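Local coordinates for protein muconate cycloisomerase (Azorhizobium caulinodans, PDB 3MY9) that belongs to the enolase superfamily, with a mandelate racemase/muconate lactonizing-type N-terminal domain and a TIM-barrel-like C-terminal domain, and binds magnesium, at residues L196-A201 with R212-F217; R218-E223 with I321-E326; E223-R228 with A235-A240; R229-M234 with L257-R262. One frame throughout, in Å; residues are numbered along the deposited sequence.

Overall arrangement
All four contacts fall within the C-terminal barrel domain. Interaction 1 comes first along the chain, packing the end of strand 193-197 on helix 207-215, and it closes before interaction 2 opens. Interaction 2 spans the widest loop, from strand 222-223 to the loop ahead of strand 326-327, and within that span lie both interaction 3 and interaction 4. Interaction 3 shares Glu223 with interaction 2 and folds the loop after strand 222-223 onto helix 231-240. Interaction 4 starts in the loop that interaction 3 closes and leaves it, so the two cross, and it ties helix 231-240 to helix 254-263.

Interaction 1. Residues L196-A201 with R212-F217; sequences LDFNQA and RDVDAF
This is a buried apolar contact inside a beta-alpha-beta unit of the barrel domain, where Leu196 and Phe198, at and just beyond the end of strand 193-197, pack on Val214 of helix 207-215. The parallel strand 222-223 completes the unit. The leucine does most of the work: its CD1 rests against CB and CG2 of Val214, 3.5 Å from CB, tighter than usual carbon contact. Leu196 holds CG beside its backbone N (chi1 -49°) with an extended chi2, which carries that methyl across to the helix. Leu181 of helix 174-188 touches both partners and closes the same core.

Phe198 makes a looser approach. Its CZ lies 4.3 Å from CG2 of Val214, and the methyl sits at the ring edge near the ring plane, while Ile210 and Leu211 from the same helix also pack on the ring. Phe198 also begins a type I' turn that runs to Ala201. An Asx turn braces the chain here, made by Asp197, whose OD1 forms a salt bridge with Lys166: the backbone N of Asn199 donates to OD2 of Asp197 at 2.9 Å, reaching it from above the carboxylate plane.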
loop_
_atom_site.group_PDB
_atom_site.type_symbol
_atom_site.label_atom_id
_atom_site.label_comp_id
_atom_site.label_asym_id
_atom_site.label_seq_id
_atom_site.Cartn_x
_atom_site.Cartn_y
_atom_site.Cartn_z
ATOM N N LEU A 196 -27.068 -18.898 1.092
ATOM C CA LEU A 196 -26.476 -19.909 1.986
ATOM C C LEU A 196 -25.940 -19.215 3.228
ATOM O O LEU A 196 -25.423 -18.110 3.146
ATOM C CB LEU A 196 -25.310 -20.650 1.323
ATOM C CG LEU A 196 -25.546 -21.200 -0.090
ATOM C CD1 LEU A 196 -24.284 -21.944 -0.623
ATOM C CD2 LEU A 196 -26.716 -22.151 -0.085
ATOM N N ASP A 197 -26.004 -19.887 4.361
ATOM C CA ASP A 197 -25.493 -19.336 5.600
ATOM C C ASP A 197 -24.662 -20.373 6.333
ATOM O O ASP A 197 -25.191 -21.381 6.733
ATOM C CB ASP A 197 -26.678 -18.928 6.469
ATOM C CG ASP A 197 -26.281 -18.102 7.678
ATOM O OD1 ASP A 197 -27.209 -17.526 8.278
ATOM O OD2 ASP A 197 -25.066 -17.975 7.986
ATOM N N PHE A 198 -23.367 -20.122 6.522
ATOM C CA PHE A 198 -22.526 -21.083 7.264
ATOM C C PHE A 198 -22.515 -20.848 8.788
ATOM O O PHE A 198 -21.888 -21.573 9.520
ATOM C CB PHE A 198 -21.094 -21.057 6.727
ATOM C CG PHE A 198 -20.928 -21.757 5.408
ATOM C CD1 PHE A 198 -20.627 -23.099 5.370
ATOM C CD2 PHE A 198 -21.076 -21.063 4.211
ATOM C CE1 PHE A 198 -20.463 -23.758 4.150
ATOM C CE2 PHE A 198 -20.930 -21.717 2.990
ATOM C CZ PHE A 198 -20.628 -23.070 2.964
ATOM N N ASN A 199 -23.215 -19.822 9.238
ATOM C CA ASN A 199 -23.263 -19.428 10.665
ATOM C C ASN A 199 -21.873 -19.393 11.328
ATOM O O ASN A 199 -21.651 -19.965 12.387
ATOM C CB ASN A 199 -24.294 -20.295 11.391
ATOM C CG ASN A 199 -25.751 -19.885 11.028
ATOM O OD1 ASN A 199 -26.218 -18.795 11.411
ATOM N ND2 ASN A 199 -26.456 -20.751 10.277
ATOM N N GLN A 200 -20.927 -18.746 10.645
ATOM C CA GLN A 200 -19.541 -18.606 11.132
ATOM C C GLN A 200 -18.809 -19.933 11.408
ATOM O O GLN A 200 -17.760 -19.923 12.062
ATOM C CB GLN A 200 -19.508 -17.783 12.432
ATOM C CG GLN A 200 -20.297 -16.476 12.396
ATOM C CD GLN A 200 -20.225 -15.739 13.747
ATOM O OE1 GLN A 200 -19.217 -15.111 14.081
ATOM N NE2 GLN A 200 -21.304 -15.829 14.520
ATOM N N ALA A 201 -19.321 -21.055 10.912
ATOM C CA ALA A 201 -18.793 -22.361 11.302
ATOM C C ALA A 201 -17.487 -22.753 10.577
ATOM O O ALA A 201 -16.818 -23.670 10.998
ATOM C CB ALA A 201 -19.860 -23.461 11.102
ATOM N N ARG A 212 -15.807 -22.490 -2.747
ATOM C CA ARG A 212 -15.732 -22.590 -4.188
ATOM C C ARG A 212 -16.714 -23.608 -4.720
ATOM O O ARG A 212 -17.349 -23.353 -5.784
ATOM C CB ARG A 212 -14.311 -22.874 -4.704
ATOM C CG ARG A 212 -14.194 -22.764 -6.255
ATOM C CD ARG A 212 -12.743 -23.070 -6.718
ATOM N NE ARG A 212 -11.801 -22.130 -6.109
ATOM C CZ ARG A 212 -11.588 -20.892 -6.523
ATOM N NH1 ARG A 212 -12.217 -20.416 -7.590
ATOM N NH2 ARG A 212 -10.681 -20.138 -5.902
ATOM N N ASP A 213 -16.902 -24.713 -3.992
ATOM C CA ASP A 213 -17.872 -25.713 -4.409
ATOM C C ASP A 213 -19.316 -25.134 -4.430
ATOM O O ASP A 213 -20.094 -25.386 -5.367
ATOM C CB ASP A 213 -17.837 -26.932 -3.486
ATOM C CG ASP A 213 -16.569 -27.803 -3.658
ATOM O OD1 ASP A 213 -15.811 -27.619 -4.633
ATOM O OD2 ASP A 213 -16.334 -28.659 -2.777
ATOM N N VAL A 214 -19.689 -24.370 -3.403
ATOM C CA VAL A 214 -21.076 -23.905 -3.321
ATOM C C VAL A 214 -21.266 -22.654 -4.205
ATOM O O VAL A 214 -22.358 -22.392 -4.692
ATOM C CB VAL A 214 -21.549 -23.676 -1.888
ATOM C CG1 VAL A 214 -21.430 -24.987 -1.042
ATOM C CG2 VAL A 214 -20.849 -22.532 -1.278
ATOM N N ASP A 215 -20.175 -21.933 -4.469
ATOM C CA ASP A 215 -20.180 -20.830 -5.433
ATOM C C ASP A 215 -20.612 -21.251 -6.851
ATOM O O ASP A 215 -21.150 -20.419 -7.581
ATOM C CB ASP A 215 -18.818 -20.099 -5.447
ATOM C CG ASP A 215 -18.661 -19.141 -6.654
ATOM O OD1 ASP A 215 -19.082 -17.942 -6.567
ATOM O OD2 ASP A 215 -18.105 -19.591 -7.690
ATOM N N ALA A 216 -20.464 -22.530 -7.218
ATOM C CA ALA A 216 -20.856 -23.009 -8.575
ATOM C C ALA A 216 -22.366 -23.027 -8.761
ATOM O O ALA A 216 -22.861 -23.040 -9.900
ATOM C CB ALA A 216 -20.271 -24.417 -8.880
ATOM N N PHE A 217 -23.112 -23.010 -7.651
ATOM C CA PHE A 217 -24.564 -22.980 -7.712
ATOM C C PHE A 217 -25.118 -21.556 -7.731
ATOM O O PHE A 217 -26.347 -21.346 -7.711
ATOM C CB PHE A 217 -25.097 -23.770 -6.528
ATOM C CG PHE A 217 -24.739 -25.229 -6.603
ATOM C CD1 PHE A 217 -25.520 -26.101 -7.343
ATOM C CD2 PHE A 217 -23.592 -25.705 -6.022
ATOM C CE1 PHE A 217 -25.171 -27.445 -7.456
ATOM C CE2 PHE A 217 -23.237 -27.044 -6.118
ATOM C CZ PHE A 217 -24.028 -27.912 -6.839
#

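Interaction 2. Residues R218-E223 with I321-E326; sequences RPTFIE and ISLGCE. With MG (magnesium ion), chain C.
Phe221 and Leu323 meet here, with Thr220 at the margin, in an apolar contact between segment 218-223 and the loop before strand 326-327. Both segments belong to the barrel domain. The leucine reaches across with CD1, which lies against the CD2-CE2 bond of the Phe221 ring at an oblique angle, 4.1 Å from both atoms. Leu323 sets CG beside its backbone N (chi1 -69°) and keeps chi2 extended, which points CD1 to the ring and leaves CD2 near Thr220, 4.4 Å from its CG2.

Phe221 adopts the less roomy rotamer, with CG lodged between the backbone N and the carbonyl carbon (chi1 63°). In this position the ring also packs edge-to-face with Tyr297, while Phe205 of a neighbouring subunit covers Thr220, Phe221 and Leu323. The hydroxyl of Thr220 is hydrogen-bonded to Asp193, leaving its methyl for the leucine.

Glu223, two residues beyond Phe221, stretches out its side chain to give OE2 to a magnesium ion at 2.2 Å; four waters and Asp248 complete the coordination. Its other oxygen, OE1, forms a salt bridge with Lys166 and lies 4.7 Å from OE1 of Glu326, which pairs with the same lysine. The shared lysine probably offsets repulsion between these carboxylates. The chemistry thus divides along residues 220-223: packing at Phe221 involves no polar bond across the segments, whereas the metal and Lys166 fix both oxygens of Glu223.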
loop_
_atom_site.group_PDB
_atom_site.type_symbol
_atom_site.label_atom_id
_atom_site.label_comp_id
_atom_site.label_asym_id
_atom_site.label_seq_id
_atom_site.Cartn_x
_atom_site.Cartn_y
_atom_site.Cartn_z
ATOM N N ARG A 218 -24.204 -20.577 -7.728
ATOM C CA ARG A 218 -24.555 -19.160 -7.876
ATOM C C ARG A 218 -25.531 -18.668 -6.845
ATOM O O ARG A 218 -26.504 -18.030 -7.182
ATOM C CB ARG A 218 -25.118 -18.870 -9.281
ATOM C CG ARG A 218 -24.160 -19.302 -10.373
ATOM C CD ARG A 218 -24.568 -18.794 -11.749
ATOM N NE ARG A 218 -23.532 -19.148 -12.723
ATOM C CZ ARG A 218 -23.251 -18.461 -13.834
ATOM N NH1 ARG A 218 -23.909 -17.360 -14.151
ATOM N NH2 ARG A 218 -22.280 -18.884 -14.629
ATOM N N PRO A 219 -25.282 -18.947 -5.570
ATOM C CA PRO A 219 -26.226 -18.386 -4.596
ATOM C C PRO A 219 -26.222 -16.852 -4.662
ATOM O O PRO A 219 -25.244 -16.251 -5.097
ATOM C CB PRO A 219 -25.677 -18.877 -3.272
ATOM C CG PRO A 219 -24.257 -19.168 -3.517
ATOM C CD PRO A 219 -24.159 -19.625 -4.921
ATOM N N THR A 220 -27.318 -16.221 -4.267
ATOM C CA THR A 220 -27.394 -14.753 -4.251
ATOM C C THR A 220 -26.362 -14.179 -3.313
ATOM O O THR A 220 -25.760 -13.183 -3.624
ATOM C CB THR A 220 -28.817 -14.292 -3.900
ATOM O OG1 THR A 220 -29.661 -14.749 -4.944
ATOM C CG2 THR A 220 -28.936 -12.743 -3.764
ATOM N N PHE A 221 -26.149 -14.806 -2.166
ATOM C CA PHE A 221 -25.005 -14.449 -1.329
ATOM C C PHE A 221 -24.673 -15.582 -0.394
ATOM O O PHE A 221 -25.477 -16.484 -0.189
ATOM C CB PHE A 221 -25.208 -13.112 -0.558
ATOM C CG PHE A 221 -26.369 -13.099 0.469
ATOM C CD1 PHE A 221 -26.324 -13.872 1.633
ATOM C CD2 PHE A 221 -27.444 -12.221 0.306
ATOM C CE1 PHE A 221 -27.359 -13.822 2.580
ATOM C CE2 PHE A 221 -28.490 -12.162 1.246
ATOM C CZ PHE A 221 -28.466 -12.967 2.378
ATOM N N ILE A 222 -23.482 -15.524 0.175
ATOM C CA ILE A 222 -23.050 -16.464 1.214
ATOM C C ILE A 222 -22.799 -15.652 2.484
ATOM O O ILE A 222 -22.043 -14.679 2.461
ATOM C CB ILE A 222 -21.780 -17.182 0.796
ATOM C CG1 ILE A 222 -22.049 -18.053 -0.455
ATOM C CG2 ILE A 222 -21.245 -18.019 1.946
ATOM C CD1 ILE A 222 -20.797 -18.602 -1.083
ATOM N N GLU A 223 -23.485 -16.001 3.568
ATOM C CA GLU A 223 -23.406 -15.212 4.806
ATOM C C GLU A 223 -22.313 -15.667 5.764
ATOM O O GLU A 223 -22.241 -16.845 6.130
ATOM C CB GLU A 223 -24.774 -15.188 5.518
ATOM C CG GLU A 223 -24.775 -14.513 6.889
ATOM C CD GLU A 223 -26.192 -14.203 7.406
ATOM O OE1 GLU A 223 -27.190 -14.438 6.688
ATOM O OE2 GLU A 223 -26.310 -13.746 8.553
ATOM N N ILE A 321 -31.648 -1.298 1.712
ATOM C CA ILE A 321 -31.880 -2.597 2.337
ATOM C C ILE A 321 -32.797 -3.333 1.405
ATOM O O ILE A 321 -33.988 -3.388 1.618
ATOM C CB ILE A 321 -32.463 -2.502 3.753
ATOM C CG1 ILE A 321 -31.562 -1.639 4.629
ATOM C CG2 ILE A 321 -32.649 -3.892 4.361
ATOM C CD1 ILE A 321 -32.135 -1.321 6.004
ATOM N N SER A 322 -32.209 -3.892 0.360
ATOM C CA SER A 322 -32.941 -4.456 -0.770
ATOM C C SER A 322 -32.924 -5.982 -0.812
ATOM O O SER A 322 -33.516 -6.575 -1.708
ATOM C CB SER A 322 -32.317 -3.934 -2.067
ATOM O OG SER A 322 -30.904 -4.138 -2.032
ATOM N N LEU A 323 -32.250 -6.614 0.146
ATOM C CA LEU A 323 -32.119 -8.074 0.160
ATOM C C LEU A 323 -33.192 -8.818 0.978
ATOM O O LEU A 323 -33.151 -10.043 1.060
ATOM C CB LEU A 323 -30.725 -8.460 0.646
ATOM C CG LEU A 323 -29.628 -8.100 -0.354
ATOM C CD1 LEU A 323 -28.229 -8.178 0.312
ATOM C CD2 LEU A 323 -29.756 -9.010 -1.573
ATOM N N GLY A 324 -34.179 -8.088 1.523
ATOM C CA GLY A 324 -35.290 -8.695 2.288
ATOM C C GLY A 324 -34.905 -8.835 3.759
ATOM O O GLY A 324 -34.009 -8.110 4.243
ATOM N N CYS A 325 -35.568 -9.746 4.468
ATOM C CA CYS A 325 -35.330 -9.949 5.893
ATOM C C CYS A 325 -35.688 -11.358 6.288
ATOM O O CYS A 325 -36.154 -12.131 5.448
ATOM C CB CYS A 325 -36.131 -8.939 6.721
ATOM S SG CYS A 325 -37.940 -9.209 6.639
ATOM N N GLU A 326 -35.435 -11.720 7.536
ATOM C CA GLU A 326 -35.872 -13.021 8.074
ATOM C C GLU A 326 -36.214 -12.901 9.548
ATOM O O GLU A 326 -35.819 -11.932 10.199
ATOM C CB GLU A 326 -34.791 -14.088 7.920
ATOM C CG GLU A 326 -33.584 -13.872 8.811
ATOM C CD GLU A 326 -32.481 -14.853 8.497
ATOM O OE1 GLU A 326 -31.767 -14.614 7.518
ATOM O OE2 GLU A 326 -32.359 -15.881 9.206
HETATM MG MG MG C . -26.038 -14.324 10.644
HETATM O O HOH W 1 -25.788 -14.635 12.652
HETATM O O HOH W 2 -23.957 -14.831 10.595
HETATM O O HOH W 3 -26.318 -16.349 10.467
HETATM O O HOH W 4 -28.235 -14.145 11.170
#

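Interaction 3. Residues E223-R228 with A235-A240; sequences EQPVPR and AGFAAA. With MG (magnesium ion), chain C; MG (magnesium ion), chain B.
Pro225 and Val226 hold the Phe237 ring through apolar packing, folding the loop after strand 222-223 back onto helix 231-240 in the barrel domain. Phe237 CG lies beside the backbone N, opposite the carbonyl carbon (chi1 -51°), which directs the ring to the loop. Val226 sends CG1 to the edge of the ring, in its plane, 3.6 Å from CE2, and its other methyl comes near the same ring atom. Pro225 and Phe237 run alongside each other in opposite senses, with CG of Pro225 3.9 Å from CD2 of Phe237. Ala207, Met208 and Leu211 of helix 207-215 add to the surroundings of the ring.

Hydrogen bonding shapes the loop itself. The side-chain NE2 of Gln224 donates to O of Val226 at 2.9 Å, with an N-H...O angle of 158°. NE2 is also bonded to Ser250, and OE1 receives the backbone N of Asp248, so both ends of the amide are engaged.

Each segment also supplies a ligand to a magnesium ion. Apart from the Glu223 site, Ala238 gives its backbone O to a second ion at 2.0 Å, alongside four waters and the O of Leu241. Adjacent helix residues thus do different work: Phe237 packs through its side chain, and Ala238 binds metal through its main-chain O, which needs no polar side chain.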
loop_
_atom_site.group_PDB
_atom_site.type_symbol
_atom_site.label_atom_id
_atom_site.label_comp_id
_atom_site.label_asym_id
_atom_site.label_seq_id
_atom_site.Cartn_x
_atom_site.Cartn_y
_atom_site.Cartn_z
ATOM N N GLU A 223 -23.485 -16.001 3.568
ATOM C CA GLU A 223 -23.406 -15.212 4.806
ATOM C C GLU A 223 -22.313 -15.667 5.764
ATOM O O GLU A 223 -22.241 -16.845 6.130
ATOM C CB GLU A 223 -24.774 -15.188 5.518
ATOM C CG GLU A 223 -24.775 -14.513 6.889
ATOM C CD GLU A 223 -26.192 -14.203 7.406
ATOM O OE1 GLU A 223 -27.190 -14.438 6.688
ATOM O OE2 GLU A 223 -26.310 -13.746 8.553
ATOM N N GLN A 224 -21.455 -14.709 6.124
ATOM C CA GLN A 224 -20.451 -14.804 7.181
ATOM C C GLN A 224 -19.933 -16.233 7.416
ATOM O O GLN A 224 -20.208 -16.852 8.442
ATOM C CB GLN A 224 -21.054 -14.192 8.483
ATOM C CG GLN A 224 -20.086 -13.905 9.610
ATOM C CD GLN A 224 -19.261 -12.627 9.349
ATOM O OE1 GLN A 224 -19.809 -11.624 8.909
ATOM N NE2 GLN A 224 -17.954 -12.672 9.618
ATOM N N PRO A 225 -19.135 -16.741 6.474
ATOM C CA PRO A 225 -18.682 -18.116 6.613
ATOM C C PRO A 225 -17.723 -18.357 7.792
ATOM O O PRO A 225 -17.677 -19.471 8.303
ATOM C CB PRO A 225 -18.015 -18.417 5.259
ATOM C CG PRO A 225 -17.705 -17.037 4.642
ATOM C CD PRO A 225 -18.819 -16.164 5.148
ATOM N N VAL A 226 -17.015 -17.315 8.233
ATOM C CA VAL A 226 -16.034 -17.397 9.332
ATOM C C VAL A 226 -16.381 -16.345 10.408
ATOM O O VAL A 226 -17.170 -15.466 10.139
ATOM C CB VAL A 226 -14.597 -17.195 8.819
ATOM C CG1 VAL A 226 -14.224 -18.298 7.735
ATOM C CG2 VAL A 226 -14.387 -15.744 8.262
ATOM N N PRO A 227 -15.833 -16.476 11.635
ATOM C CA PRO A 227 -16.091 -15.515 12.698
ATOM C C PRO A 227 -15.643 -14.085 12.375
ATOM O O PRO A 227 -14.812 -13.868 11.459
ATOM C CB PRO A 227 -15.262 -16.034 13.886
ATOM C CG PRO A 227 -15.083 -17.505 13.622
ATOM C CD PRO A 227 -15.144 -17.687 12.134
ATOM N N ARG A 228 -16.176 -13.169 13.182
ATOM C CA ARG A 228 -16.007 -11.726 13.071
ATOM C C ARG A 228 -14.546 -11.258 12.856
ATOM O O ARG A 228 -14.293 -10.416 12.014
ATOM C CB ARG A 228 -16.605 -11.052 14.325
ATOM C CG ARG A 228 -16.241 -9.565 14.513
ATOM C CD ARG A 228 -16.963 -8.959 15.699
ATOM N NE ARG A 228 -16.532 -7.583 15.943
ATOM C CZ ARG A 228 -16.997 -6.498 15.319
ATOM N NH1 ARG A 228 -16.518 -5.299 15.645
ATOM N NH2 ARG A 228 -17.933 -6.581 14.378
ATOM N N ALA A 235 -12.086 -10.893 3.189
ATOM C CA ALA A 235 -11.659 -10.146 1.983
ATOM C C ALA A 235 -11.072 -11.102 0.941
ATOM O O ALA A 235 -11.366 -10.995 -0.247
ATOM C CB ALA A 235 -10.629 -8.984 2.324
ATOM N N GLY A 236 -10.267 -12.053 1.403
ATOM C CA GLY A 236 -9.754 -13.157 0.566
ATOM C C GLY A 236 -10.874 -13.893 -0.139
ATOM O O GLY A 236 -10.843 -14.074 -1.363
ATOM N N PHE A 237 -11.917 -14.275 0.602
ATOM C CA PHE A 237 -13.051 -14.973 -0.034
ATOM C C PHE A 237 -13.717 -14.101 -1.083
ATOM O O PHE A 237 -14.018 -14.548 -2.188
ATOM C CB PHE A 237 -14.092 -15.476 0.988
ATOM C CG PHE A 237 -13.517 -16.293 2.146
ATOM C CD1 PHE A 237 -12.396 -17.118 1.979
ATOM C CD2 PHE A 237 -14.128 -16.249 3.392
ATOM C CE1 PHE A 237 -11.881 -17.837 3.037
ATOM C CE2 PHE A 237 -13.625 -16.984 4.456
ATOM C CZ PHE A 237 -12.512 -17.777 4.290
ATOM N N ALA A 238 -14.020 -12.857 -0.720
ATOM C CA ALA A 238 -14.685 -11.951 -1.633
ATOM C C ALA A 238 -13.849 -11.764 -2.898
ATOM O O ALA A 238 -14.392 -11.744 -3.999
ATOM C CB ALA A 238 -14.976 -10.575 -0.964
ATOM N N ALA A 239 -12.537 -11.594 -2.735
ATOM C CA ALA A 239 -11.655 -11.408 -3.908
ATOM C C ALA A 239 -11.632 -12.614 -4.817
ATOM O O ALA A 239 -11.569 -12.443 -6.005
ATOM C CB ALA A 239 -10.158 -10.979 -3.508
ATOM N N ALA A 240 -11.665 -13.828 -4.276
ATOM C CA ALA A 240 -11.569 -15.050 -5.128
ATOM C C ALA A 240 -12.912 -15.461 -5.747
ATOM O O ALA A 240 -12.944 -16.160 -6.784
ATOM C CB ALA A 240 -11.013 -16.204 -4.323
HETATM MG MG MG C . -26.038 -14.324 10.644
HETATM MG MG MG B . -16.133 -11.468 -4.994
HETATM O O HOH W 5 -15.221 -11.067 -6.714
HETATM O O HOH W 6 -16.268 -9.436 -4.336
HETATM O O HOH W 7 -18.005 -11.037 -6.054
HETATM O O HOH W 8 -17.416 -12.011 -3.392
HETATM O O HOH W 1 -25.788 -14.635 12.652
#

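Interaction 4. Residues R229-M234 with L257-R262; sequences RHLDAM and LMEVVR
With CG anti to the backbone N (chi1 -168°), Glu259 brings its CG methylene against Leu231, and a bend at chi2 (65°) turns the carboxylate away from the leucine. The leucine's extended chi2 turns its two methyls toward successive residues of helix 254-263. CD1 takes the glutamate side, 3.9 Å from CG of Glu259, and CD2 lies 4.1 Å from CG2 of Val260. Leu231 and Val260 meet at about a right angle, methyl against methyl. The contact is partly buried.

These residues join two helices of the barrel domain: Leu231 lies in the first turn of helix 231-240, and its partners belong to helix 254-263. His230 occupies the N-cap position, and its backbone O accepts from N of Met234 at 2.8 Å, an early bond of the first helix. Ala265, in the loop beyond the second helix, also touches Leu231.

While its methylene packs on the leucine, the Glu259 carboxylate turns to arginines. OE2 forms a salt bridge with Arg263 of the same chain, and OE1 with Arg263 of a neighbouring subunit. Arg262, one turn on, adds a further salt bridge from NH1 to OE2 of Glu259 at 3.0 Å, with weak hydrogen-bond geometry (N-H...O angle 120°).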
loop_
_atom_site.group_PDB
_atom_site.type_symbol
_atom_site.label_atom_id
_atom_site.label_comp_id
_atom_site.label_asym_id
_atom_site.label_seq_id
_atom_site.Cartn_x
_atom_site.Cartn_y
_atom_site.Cartn_z
ATOM N N ARG A 229 -13.606 -11.834 13.578
ATOM C CA ARG A 229 -12.185 -11.385 13.498
ATOM C C ARG A 229 -11.557 -11.372 12.085
ATOM O O ARG A 229 -10.798 -10.435 11.743
ATOM C CB ARG A 229 -11.296 -12.241 14.369
ATOM C CG ARG A 229 -11.927 -12.577 15.741
ATOM C CD ARG A 229 -12.290 -14.061 15.867
ATOM N NE ARG A 229 -11.069 -14.872 15.804
ATOM C CZ ARG A 229 -10.971 -16.133 16.205
ATOM N NH1 ARG A 229 -12.027 -16.775 16.722
ATOM N NH2 ARG A 229 -9.800 -16.757 16.090
ATOM N N HIS A 230 -11.895 -12.387 11.289
ATOM C CA HIS A 230 -11.091 -12.758 10.150
ATOM C C HIS A 230 -11.406 -11.958 8.899
ATOM O O HIS A 230 -11.812 -12.501 7.873
ATOM C CB HIS A 230 -11.224 -14.261 9.891
ATOM C CG HIS A 230 -10.872 -15.092 11.066
ATOM N ND1 HIS A 230 -9.632 -15.043 11.665
ATOM C CD2 HIS A 230 -11.587 -16.011 11.754
ATOM C CE1 HIS A 230 -9.611 -15.869 12.700
ATOM N NE2 HIS A 230 -10.781 -16.478 12.765
ATOM N N LEU A 231 -11.158 -10.655 8.979
ATOM C CA LEU A 231 -11.554 -9.737 7.934
ATOM C C LEU A 231 -10.700 -9.953 6.714
ATOM O O LEU A 231 -11.202 -9.921 5.599
ATOM C CB LEU A 231 -11.451 -8.264 8.403
ATOM C CG LEU A 231 -12.630 -7.572 9.094
ATOM C CD1 LEU A 231 -12.289 -6.103 9.320
ATOM C CD2 LEU A 231 -13.929 -7.688 8.309
ATOM N N ASP A 232 -9.404 -10.183 6.904
ATOM C CA ASP A 232 -8.549 -10.527 5.775
ATOM C C ASP A 232 -9.056 -11.825 5.132
ATOM O O ASP A 232 -9.092 -11.946 3.909
ATOM C CB ASP A 232 -7.076 -10.705 6.191
ATOM C CG ASP A 232 -6.347 -9.379 6.450
ATOM O OD1 ASP A 232 -6.760 -8.310 5.957
ATOM O OD2 ASP A 232 -5.306 -9.430 7.150
ATOM N N ALA A 233 -9.445 -12.808 5.938
ATOM C CA ALA A 233 -9.953 -14.041 5.341
ATOM C C ALA A 233 -11.239 -13.734 4.521
ATOM O O ALA A 233 -11.394 -14.192 3.403
ATOM C CB ALA A 233 -10.217 -15.105 6.407
ATOM N N MET A 234 -12.141 -12.954 5.107
ATOM C CA MET A 234 -13.374 -12.553 4.452
ATOM C C MET A 234 -13.080 -11.789 3.149
ATOM O O MET A 234 -13.720 -12.071 2.100
ATOM C CB MET A 234 -14.221 -11.702 5.423
ATOM C CG MET A 234 -14.896 -12.500 6.544
ATOM S SD MET A 234 -16.432 -13.367 6.002
ATOM C CE MET A 234 -17.539 -11.963 5.970
ATOM N N LEU A 257 -18.384 -0.909 9.325
ATOM C CA LEU A 257 -18.676 -0.830 7.918
ATOM C C LEU A 257 -17.562 -0.082 7.201
ATOM O O LEU A 257 -17.093 -0.554 6.179
ATOM C CB LEU A 257 -20.036 -0.187 7.655
ATOM C CG LEU A 257 -20.423 -0.011 6.170
ATOM C CD1 LEU A 257 -20.449 -1.351 5.423
ATOM C CD2 LEU A 257 -21.760 0.689 6.085
ATOM N N MET A 258 -17.096 1.040 7.742
ATOM C CA MET A 258 -15.967 1.746 7.108
ATOM C C MET A 258 -14.728 0.871 6.947
ATOM O O MET A 258 -14.019 0.970 5.946
ATOM C CB MET A 258 -15.601 3.065 7.819
ATOM C CG MET A 258 -16.638 4.190 7.568
ATOM S SD MET A 258 -16.883 4.879 5.874
ATOM C CE MET A 258 -16.166 3.723 4.760
ATOM N N GLU A 259 -14.477 -0.008 7.915
ATOM C CA GLU A 259 -13.344 -0.932 7.802
ATOM C C GLU A 259 -13.622 -2.057 6.792
ATOM O O GLU A 259 -12.728 -2.475 6.064
ATOM C CB GLU A 259 -12.993 -1.500 9.161
ATOM C CG GLU A 259 -11.667 -2.236 9.170
ATOM C CD GLU A 259 -10.457 -1.326 8.887
ATOM O OE1 GLU A 259 -10.463 -0.115 9.210
ATOM O OE2 GLU A 259 -9.483 -1.847 8.322
ATOM N N VAL A 260 -14.855 -2.546 6.751
ATOM C CA VAL A 260 -15.240 -3.533 5.776
ATOM C C VAL A 260 -15.040 -2.944 4.357
ATOM O O VAL A 260 -14.514 -3.620 3.484
ATOM C CB VAL A 260 -16.692 -4.018 6.020
ATOM C CG1 VAL A 260 -17.278 -4.770 4.832
ATOM C CG2 VAL A 260 -16.760 -4.873 7.318
ATOM N N VAL A 261 -15.481 -1.703 4.132
ATOM C CA VAL A 261 -15.325 -1.074 2.829
ATOM C C VAL A 261 -13.853 -0.931 2.500
ATOM O O VAL A 261 -13.430 -1.289 1.426
ATOM C CB VAL A 261 -16.003 0.296 2.770
ATOM C CG1 VAL A 261 -15.707 1.014 1.458
ATOM C CG2 VAL A 261 -17.508 0.146 3.002
ATOM N N ARG A 262 -13.077 -0.438 3.457
ATOM C CA ARG A 262 -11.658 -0.153 3.252
ATOM C C ARG A 262 -10.882 -1.401 2.890
ATOM O O ARG A 262 -9.925 -1.341 2.107
ATOM C CB ARG A 262 -11.086 0.413 4.539
ATOM C CG ARG A 262 -9.627 0.798 4.475
ATOM C CD ARG A 262 -9.137 1.359 5.828
ATOM N NE ARG A 262 -7.680 1.370 5.859
ATOM C CZ ARG A 262 -6.907 0.308 6.101
ATOM N NH1 ARG A 262 -7.440 -0.869 6.376
ATOM N NH2 ARG A 262 -5.577 0.445 6.079
#